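Local coordinates for broad specificity aminotransferase (Leishmania mexicana, PDB 4WB0), which is a pyridoxal 5'-phosphate-dependent aminotransferase of relaxed substrate selectivity that probably transfers amino groups between aspartate and 2-oxoglutarate, at residues Tyr48-Val60 / Glu319-Ile331. Sequence-based numbering, arbitrary orientation. Where two conformers were deposited one is given.
Sequences YRDEQGLPYPLRV and EWEAELSAMAERI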
ATOM      1  N   TYR A  48      12.400  -7.437  16.360  1.00 28.34           N
ATOM      2  CA  TYR A  48      13.683  -7.569  17.047  1.00 29.08           C
ATOM      3  C   TYR A  48      13.881  -6.527  18.139  1.00 28.47           C
ATOM      4  O   TYR A  48      13.582  -5.334  17.925  1.00 27.24           O
ATOM      5  CB  TYR A  48      14.844  -7.440  16.045  1.00 31.25           C
ATOM      6  CG  TYR A  48      16.163  -7.669  16.698  1.00 27.79           C
ATOM      7  CD1 TYR A  48      16.590  -8.950  16.978  1.00 26.33           C
ATOM      8  CD2 TYR A  48      16.991  -6.614  17.048  1.00 26.93           C
ATOM      9  CE1 TYR A  48      17.780  -9.179  17.600  1.00 24.46           C
ATOM     10  CE2 TYR A  48      18.202  -6.837  17.671  1.00 25.35           C
ATOM     11  CZ  TYR A  48      18.595  -8.119  17.941  1.00 27.56           C
ATOM     12  OH  TYR A  48      19.778  -8.386  18.627  1.00 26.64           O
ATOM     13  N   ARG A  49      14.455  -6.953  19.266  1.00 26.82           N
ATOM     14  CA  ARG A  49      14.851  -6.027  20.334  1.00 29.20           C
ATOM     15  C   ARG A  49      16.309  -6.323  20.665  1.00 28.12           C
ATOM     16  O   ARG A  49      16.744  -7.477  20.524  1.00 25.03           O
ATOM     17  CB  ARG A  49      13.945  -6.193  21.583  1.00 26.45           C
ATOM     18  CG  ARG A  49      12.438  -5.781  21.379  1.00 28.40           C
ATOM     19  CD  ARG A  49      12.314  -4.298  21.176  1.00 32.36           C
ATOM     20  NE  ARG A  49      10.978  -3.756  20.878  1.00 33.13           N
ATOM     21  CZ  ARG A  49      10.447  -3.576  19.654  1.00 32.49           C
ATOM     22  NH1 ARG A  49      11.058  -3.996  18.551  1.00 29.77           N
ATOM     23  NH2 ARG A  49       9.243  -2.997  19.539  1.00 34.14           N
ATOM     24  N   ASP A  50      17.048  -5.294  21.065  1.00 28.36           N
ATOM     25  CA  ASP A  50      18.445  -5.460  21.484  1.00 29.85           C
ATOM     26  C   ASP A  50      18.609  -5.990  22.913  1.00 31.71           C
ATOM     27  O   ASP A  50      17.628  -6.368  23.585  1.00 30.22           O
ATOM     28  CB  ASP A  50      19.213  -4.135  21.316  1.00 30.76           C
ATOM     29  CG  ASP A  50      18.750  -3.037  22.259  1.00 33.75           C
ATOM     30  OD1 ASP A  50      18.038  -3.284  23.276  1.00 32.06           O
ATOM     31  OD2 ASP A  50      19.145  -1.884  21.984  1.00 32.91           O
ATOM     32  N   GLU A  51      19.865  -6.046  23.352  1.00 33.72           N
ATOM     33  CA  GLU A  51      20.251  -6.464  24.715  1.00 37.54           C
ATOM     34  C   GLU A  51      19.480  -5.771  25.829  1.00 37.00           C
ATOM     35  O   GLU A  51      19.304  -6.316  26.915  1.00 33.65           O
ATOM     36  CB  GLU A  51      21.749  -6.187  24.975  1.00 41.34           C
ATOM     37  CG  GLU A  51      22.694  -7.083  24.185  1.00 41.58           C
ATOM     38  CD  GLU A  51      22.907  -6.626  22.738  1.00 42.22           C
ATOM     39  OE1 GLU A  51      22.297  -5.588  22.284  1.00 39.64           O
ATOM     40  OE2 GLU A  51      23.717  -7.322  22.054  1.00 42.36           O
ATOM     41  N   GLN A  52      19.044  -4.546  25.571  1.00 34.68           N
ATOM     42  CA  GLN A  52      18.348  -3.771  26.602  1.00 34.42           C
ATOM     43  C   GLN A  52      16.854  -3.963  26.425  1.00 31.73           C
ATOM     44  O   GLN A  52      16.072  -3.347  27.147  1.00 32.94           O
ATOM     45  CB  GLN A  52      18.697  -2.271  26.527  1.00 41.95           C
ATOM     46  CG  GLN A  52      20.024  -1.913  27.186  1.00 51.57           C
ATOM     47  CD  GLN A  52      21.225  -2.422  26.422  1.00 55.51           C
ATOM     48  OE1 GLN A  52      21.317  -2.254  25.216  1.00 56.43           O
ATOM     49  NE2 GLN A  52      22.160  -3.030  27.124  1.00 57.99           N
ATOM     50  N   GLY A  53      16.476  -4.780  25.443  1.00 30.06           N
ATOM     51  CA  GLY A  53      15.074  -4.995  25.120  1.00 29.77           C
ATOM     52  C   GLY A  53      14.441  -3.795  24.403  1.00 32.76           C
ATOM     53  O   GLY A  53      13.227  -3.626  24.414  1.00 33.81           O
ATOM     54  N   LEU A  54      15.252  -2.937  23.782  1.00 32.52           N
ATOM     55  CA  LEU A  54      14.706  -1.753  23.124  1.00 30.95           C
ATOM     56  C   LEU A  54      14.701  -1.914  21.570  1.00 28.83           C
ATOM     57  O   LEU A  54      15.427  -2.737  21.037  1.00 27.86           O
ATOM     58  CB  LEU A  54      15.470  -0.519  23.551  1.00 33.39           C
ATOM     59  CG  LEU A  54      15.398  -0.188  25.055  1.00 35.37           C
ATOM     60  CD1 LEU A  54      16.366   0.920  25.439  1.00 37.91           C
ATOM     61  CD2 LEU A  54      13.997   0.205  25.444  1.00 35.76           C
ATOM     62  N   PRO A  55      13.822  -1.168  20.876  1.00 28.83           N
ATOM     63  CA  PRO A  55      13.823  -1.189  19.403  1.00 27.78           C
ATOM     64  C   PRO A  55      15.219  -0.902  18.857  1.00 30.11           C
ATOM     65  O   PRO A  55      15.969  -0.147  19.469  1.00 29.20           O
ATOM     66  CB  PRO A  55      12.855  -0.059  18.999  1.00 28.54           C
ATOM     67  CG  PRO A  55      12.044   0.218  20.203  1.00 31.82           C
ATOM     68  CD  PRO A  55      12.906  -0.136  21.413  1.00 31.83           C
ATOM     69  N   TYR A  56      15.562  -1.524  17.729  1.00 29.19           N
ATOM     70  CA  TYR A  56      16.953  -1.526  17.279  1.00 30.98           C
ATOM     71  C   TYR A  56      17.041  -1.093  15.806  1.00 29.72           C
ATOM     72  O   TYR A  56      17.102  -1.935  14.924  1.00 26.33           O
ATOM     73  CB  TYR A  56      17.554  -2.928  17.497  1.00 33.33           C
ATOM     74  CG  TYR A  56      19.006  -3.082  17.022  1.00 33.91           C
ATOM     75  CD1 TYR A  56      20.038  -2.457  17.685  1.00 37.91           C
ATOM     76  CD2 TYR A  56      19.307  -3.825  15.877  1.00 32.95           C
ATOM     77  CE1 TYR A  56      21.363  -2.569  17.237  1.00 40.33           C
ATOM     78  CE2 TYR A  56      20.609  -3.929  15.396  1.00 33.41           C
ATOM     79  CZ  TYR A  56      21.632  -3.310  16.081  1.00 39.83           C
ATOM     80  OH  TYR A  56      22.932  -3.419  15.606  1.00 42.95           O
ATOM     81  N   PRO A  57      16.958   0.229  15.541  1.00 27.79           N
ATOM     82  CA  PRO A  57      17.214   0.699  14.176  1.00 27.83           C
ATOM     83  C   PRO A  57      18.652   0.311  13.819  1.00 28.88           C
ATOM     84  O   PRO A  57      19.548   0.566  14.611  1.00 28.83           O
ATOM     85  CB  PRO A  57      17.036   2.239  14.266  1.00 33.19           C
ATOM     86  CG  PRO A  57      16.312   2.478  15.528  1.00 33.26           C
ATOM     87  CD  PRO A  57      16.692   1.340  16.462  1.00 30.32           C
ATOM     88  N   LEU A  58      18.872  -0.345  12.687  1.00 27.21           N
ATOM     89  CA  LEU A  58      20.183  -0.874  12.364  1.00 27.33           C
ATOM     90  C   LEU A  58      21.168   0.264  12.054  1.00 28.83           C
ATOM     91  O   LEU A  58      20.817   1.306  11.490  1.00 29.57           O
ATOM     92  CB  LEU A  58      20.111  -1.826  11.171  1.00 28.78           C
ATOM     93  CG  LEU A  58      19.845  -3.304  11.522  1.00 29.17           C
ATOM     94  CD1 LEU A  58      18.497  -3.418  12.159  1.00 30.09           C
ATOM     95  CD2 LEU A  58      19.915  -4.222  10.276  1.00 26.14           C
ATOM     96  N   ARG A  59      22.413   0.024  12.422  1.00 27.76           N
ATOM     97  CA  ARG A  59      23.446   1.000  12.172  1.00 31.92           C
ATOM     98  C   ARG A  59      23.599   1.218  10.704  1.00 29.28           C
ATOM     99  O   ARG A  59      23.815   2.363  10.300  1.00 29.46           O
ATOM    100  CB  ARG A  59      24.814   0.588  12.752  1.00 35.04           C
ATOM    101  CG  ARG A  59      24.796   0.385  14.250  1.00 46.96           C
ATOM    102  CD  ARG A  59      26.122  -0.225  14.731  1.00 56.62           C
ATOM    103  NE  ARG A  59      25.914  -1.021  15.940  1.00 64.77           N
ATOM    104  CZ  ARG A  59      25.735  -2.339  15.972  1.00 66.77           C
ATOM    105  NH1 ARG A  59      25.754  -3.064  14.852  1.00 64.68           N
ATOM    106  NH2 ARG A  59      25.542  -2.930  17.145  1.00 70.60           N
ATOM    107  N   VAL A  60      23.447   0.184   9.888  1.00 28.51           N
ATOM    108  CA  VAL A  60      23.595   0.426   8.440  1.00 29.73           C
ATOM    109  C   VAL A  60      22.402   1.197   7.880  1.00 28.30           C
ATOM    110  O   VAL A  60      22.518   1.940   6.895  1.00 26.58           O
ATOM    111  CB  VAL A  60      23.738  -0.855   7.610  1.00 30.92           C
ATOM    112  CG1 VAL A  60      24.978  -1.525   7.884  1.00 30.81           C
ATOM    113  CG2 VAL A  60      22.549  -1.829   7.886  1.00 27.76           C
ATOM    114  N   GLU A 319      28.586  -4.909   6.020  1.00 25.59           N
ATOM    115  CA  GLU A 319      28.220  -4.470   7.367  1.00 28.74           C
ATOM    116  C   GLU A 319      26.822  -4.974   7.759  1.00 27.36           C
ATOM    117  O   GLU A 319      26.567  -5.384   8.922  1.00 24.74           O
ATOM    118  CB  GLU A 319      28.278  -2.960   7.490  1.00 31.68           C
ATOM    119  CG  GLU A 319      29.717  -2.481   7.593  1.00 41.15           C
ATOM    120  CD  GLU A 319      29.864  -0.967   7.432  1.00 47.54           C
ATOM    121  OE1 GLU A 319      30.998  -0.493   7.194  1.00 55.15           O
ATOM    122  OE2 GLU A 319      28.836  -0.256   7.543  1.00 44.78           O
ATOM    123  N   TRP A 320      25.896  -4.916   6.815  1.00 28.14           N
ATOM    124  CA  TRP A 320      24.534  -5.393   7.099  1.00 24.58           C
ATOM    125  C   TRP A 320      24.534  -6.865   7.453  1.00 23.80           C
ATOM    126  O   TRP A 320      23.917  -7.287   8.421  1.00 22.87           O
ATOM    127  CB  TRP A 320      23.603  -5.178   5.902  1.00 22.26           C
ATOM    128  CG  TRP A 320      22.246  -5.715   6.157  1.00 23.50           C
ATOM    129  CD1 TRP A 320      21.489  -5.554   7.295  1.00 24.95           C
ATOM    130  CD2 TRP A 320      21.468  -6.496   5.263  1.00 24.70           C
ATOM    131  NE1 TRP A 320      20.297  -6.210   7.142  1.00 25.35           N
ATOM    132  CE2 TRP A 320      20.266  -6.798   5.905  1.00 23.29           C
ATOM    133  CE3 TRP A 320      21.686  -6.971   3.970  1.00 25.05           C
ATOM    134  CZ2 TRP A 320      19.261  -7.549   5.292  1.00 24.15           C
ATOM    135  CZ3 TRP A 320      20.713  -7.745   3.379  1.00 27.90           C
ATOM    136  CH2 TRP A 320      19.511  -8.010   4.028  1.00 25.40           C
ATOM    137  N   GLU A 321      25.173  -7.671   6.631  1.00 24.13           N
ATOM    138  CA  GLU A 321      25.211  -9.101   6.920  1.00 27.15           C
ATOM    139  C   GLU A 321      25.841  -9.397   8.288  1.00 28.31           C
ATOM    140  O   GLU A 321      25.358 -10.257   9.008  1.00 26.27           O
ATOM    141  CB  GLU A 321      25.899  -9.835   5.783  1.00 28.94           C
ATOM    142  CG  GLU A 321      25.054  -9.688   4.478  1.00 26.85           C
ATOM    143  CD  GLU A 321      25.407 -10.709   3.376  1.00 35.72           C
ATOM    144  OE1 GLU A 321      25.322 -10.382   2.175  1.00 36.59           O
ATOM    145  OE2 GLU A 321      25.739 -11.862   3.706  1.00 39.34           O
ATOM    146  N   ALA A 322      26.855  -8.644   8.700  1.00 28.50           N
ATOM    147  CA  ALA A 322      27.449  -8.853  10.031  1.00 28.67           C
ATOM    148  C   ALA A 322      26.463  -8.465  11.159  1.00 27.75           C
ATOM    149  O   ALA A 322      26.359  -9.153  12.188  1.00 29.11           O
ATOM    150  CB  ALA A 322      28.768  -8.055  10.143  1.00 28.89           C
ATOM    151  N   GLU A 323      25.722  -7.377  10.958  1.00 26.10           N
ATOM    152  CA  GLU A 323      24.750  -6.909  11.909  1.00 27.43           C
ATOM    153  C   GLU A 323      23.596  -7.939  12.096  1.00 30.19           C
ATOM    154  O   GLU A 323      23.182  -8.253  13.220  1.00 26.40           O
ATOM    155  CB  GLU A 323      24.247  -5.547  11.431  1.00 31.99           C
ATOM    156  CG  GLU A 323      23.442  -4.802  12.388  1.00 33.67           C
ATOM    157  CD  GLU A 323      23.435  -3.268  12.187  1.00 33.25           C
ATOM    158  OE1 GLU A 323      23.753  -2.697  11.063  1.00 30.72           O
ATOM    159  OE2 GLU A 323      23.059  -2.625  13.212  1.00 33.06           O
ATOM    160  N   LEU A 324      23.174  -8.533  10.992  1.00 26.43           N
ATOM    161  CA  LEU A 324      22.083  -9.519  11.020  1.00 25.70           C
ATOM    162  C   LEU A 324      22.589 -10.829  11.669  1.00 25.04           C
ATOM    163  O   LEU A 324      21.895 -11.462  12.445  1.00 26.57           O
ATOM    164  CB  LEU A 324      21.575  -9.768   9.599  1.00 24.03           C
ATOM    165  CG  LEU A 324      20.417 -10.732   9.414  1.00 23.17           C
ATOM    166  CD1 LEU A 324      19.233 -10.212  10.272  1.00 25.24           C
ATOM    167  CD2 LEU A 324      20.038 -10.908   7.946  1.00 25.44           C
ATOM    168  N   SER A 325      23.810 -11.219  11.360  1.00 25.58           N
ATOM    169  CA  SER A 325      24.419 -12.354  12.003  0.60 26.33           C
ATOM    170  C   SER A 325      24.482 -12.184  13.521  1.00 27.42           C
ATOM    171  O   SER A 325      24.253 -13.145  14.281  1.00 26.29           O
ATOM    172  CB  SER A 325      25.813 -12.556  11.453  0.60 29.20           C
ATOM    173  OG  SER A 325      26.363 -13.723  11.969  0.60 29.09           O
ATOM    174  N   ALA A 326      24.789 -10.964  13.958  1.00 26.92           N
ATOM    175  CA  ALA A 326      24.829 -10.705  15.395  1.00 29.77           C
ATOM    176  C   ALA A 326      23.450 -10.734  16.014  1.00 28.94           C
ATOM    177  O   ALA A 326      23.333 -11.155  17.164  1.00 25.39           O
ATOM    178  CB  ALA A 326      25.504  -9.368  15.713  1.00 31.28           C
ATOM    179  N   MET A 327      22.440 -10.279  15.270  1.00 30.07           N
ATOM    180  CA  MET A 327      21.074 -10.321  15.730  1.00 27.19           C
ATOM    181  C   MET A 327      20.657 -11.770  15.908  1.00 27.79           C
ATOM    182  O   MET A 327      20.111 -12.132  16.963  1.00 25.45           O
ATOM    183  CB  MET A 327      20.106  -9.600  14.783  1.00 25.74           C
ATOM    184  CG  MET A 327      20.275  -8.074  14.829  1.00 27.53           C
ATOM    185  SD  MET A 327      19.818  -7.292  13.239  1.00 30.13           S
ATOM    186  CE  MET A 327      18.062  -7.582  13.351  1.00 25.87           C
ATOM    187  N   ALA A 328      20.904 -12.599  14.902  1.00 27.81           N
ATOM    188  CA  ALA A 328      20.569 -14.013  15.006  1.00 27.64           C
ATOM    189  C   ALA A 328      21.297 -14.647  16.208  1.00 30.97           C
ATOM    190  O   ALA A 328      20.771 -15.547  16.877  1.00 29.55           O
ATOM    191  CB  ALA A 328      20.920 -14.744  13.725  1.00 26.32           C
ATOM    192  N   GLU A 329      22.532 -14.217  16.465  1.00 32.90           N
ATOM    193  CA  GLU A 329      23.272 -14.802  17.571  1.00 37.50           C
ATOM    194  C   GLU A 329      22.701 -14.351  18.942  1.00 28.72           C
ATOM    195  O   GLU A 329      22.689 -15.136  19.872  1.00 29.93           O
ATOM    196  CB  GLU A 329      24.748 -14.458  17.468  1.00 45.16           C
ATOM    197  CG  GLU A 329      25.525 -14.976  18.623  1.00 58.79           C
ATOM    198  CD  GLU A 329      27.009 -15.027  18.375  1.00 73.99           C
ATOM    199  OE1 GLU A 329      27.541 -14.085  17.749  1.00 78.05           O
ATOM    200  OE2 GLU A 329      27.644 -16.022  18.809  1.00 81.45           O
ATOM    201  N   ARG A 330      22.217 -13.120  19.075  1.00 27.16           N
ATOM    202  CA  ARG A 330      21.634 -12.720  20.375  1.00 25.75           C
ATOM    203  C   ARG A 330      20.378 -13.586  20.656  1.00 28.50           C
ATOM    204  O   ARG A 330      20.093 -13.954  21.788  1.00 27.99           O
ATOM    205  CB  ARG A 330      21.303 -11.237  20.398  1.00 24.70           C
ATOM    206  CG  ARG A 330      21.086 -10.695  21.820  1.00 25.63           C
ATOM    207  CD  ARG A 330      20.510  -9.310  21.793  1.00 29.49           C
ATOM    208  NE  ARG A 330      19.068  -9.317  21.545  1.00 29.07           N
ATOM    209  CZ  ARG A 330      18.163  -9.672  22.451  1.00 28.15           C
ATOM    210  NH1 ARG A 330      18.563 -10.112  23.651  1.00 26.70           N
ATOM    211  NH2 ARG A 330      16.866  -9.632  22.150  1.00 26.58           N
ATOM    212  N   ILE A 331      19.648 -13.935  19.601  1.00 27.77           N
ATOM    213  CA  ILE A 331      18.483 -14.790  19.748  1.00 29.45           C
ATOM    214  C   ILE A 331      18.868 -16.160  20.256  1.00 27.61           C
ATOM    215  O   ILE A 331      18.247 -16.646  21.188  1.00 27.04           O
ATOM    216  CB  ILE A 331      17.715 -14.855  18.426  1.00 27.27           C
ATOM    217  CG1 ILE A 331      17.145 -13.455  18.143  1.00 28.37           C
ATOM    218  CG2 ILE A 331      16.591 -15.917  18.437  1.00 28.84           C
ATOM    219  CD1 ILE A 331      16.702 -13.251  16.709  1.00 28.34           C
TER
HETATM  220  O   HOH W   1      23.363  -6.389  15.506  1.00 34.70           O
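The loop Tyr48-Leu58 and the helix start at Arg59 run along helix 314-344, their CA atoms coming nearest at Val60 and Trp320, 6.0 Å apart. At one end the Glu323 carboxylate, carried out on an extended chain with CG anti to its backbone N (chi1 -169°), grips two backbone amides through syn lone pairs: Arg59 N to OE2 at 2.8 Å (N-H...O 163°) and Val60 N to OE1 at 3.1 Å. Leu58 holds the N-cap position of helix 59-71, so a carboxylate from a helix far along the chain binds the first two amides after it; they probably stabilise its negative charge. Arg59 NH1 adds a salt bridge to Glu323 OE2 (3.2 Å), but the oxygen lies well out of the guanidinium plane, so the attraction is of charges alone. Tyr56 OH also lies close to OE2, and a water links this hydroxyl to Glu323 O. Beside the carboxylate, Leu58 CD2 meets the Trp320 ring edge at CD1, and the indole NE1 bonds to Asn260 O. Midway, Met327 lies over one face of Tyr48: its CG is 3.8 Å from the ring centroid, a CH-pi contact, with SD farther above the same face, a Met-aromatic contact. Arg330, bent at chi3 (80°), brings its guanidinium against the type I turn Asp50-Gly53, with Asp50 O 3.5 Å above the centre of one face; NE to Tyr48 OH and NH2 to Arg49 O are both weak hydrogen bonds, while NH1 donates to Leu392 O.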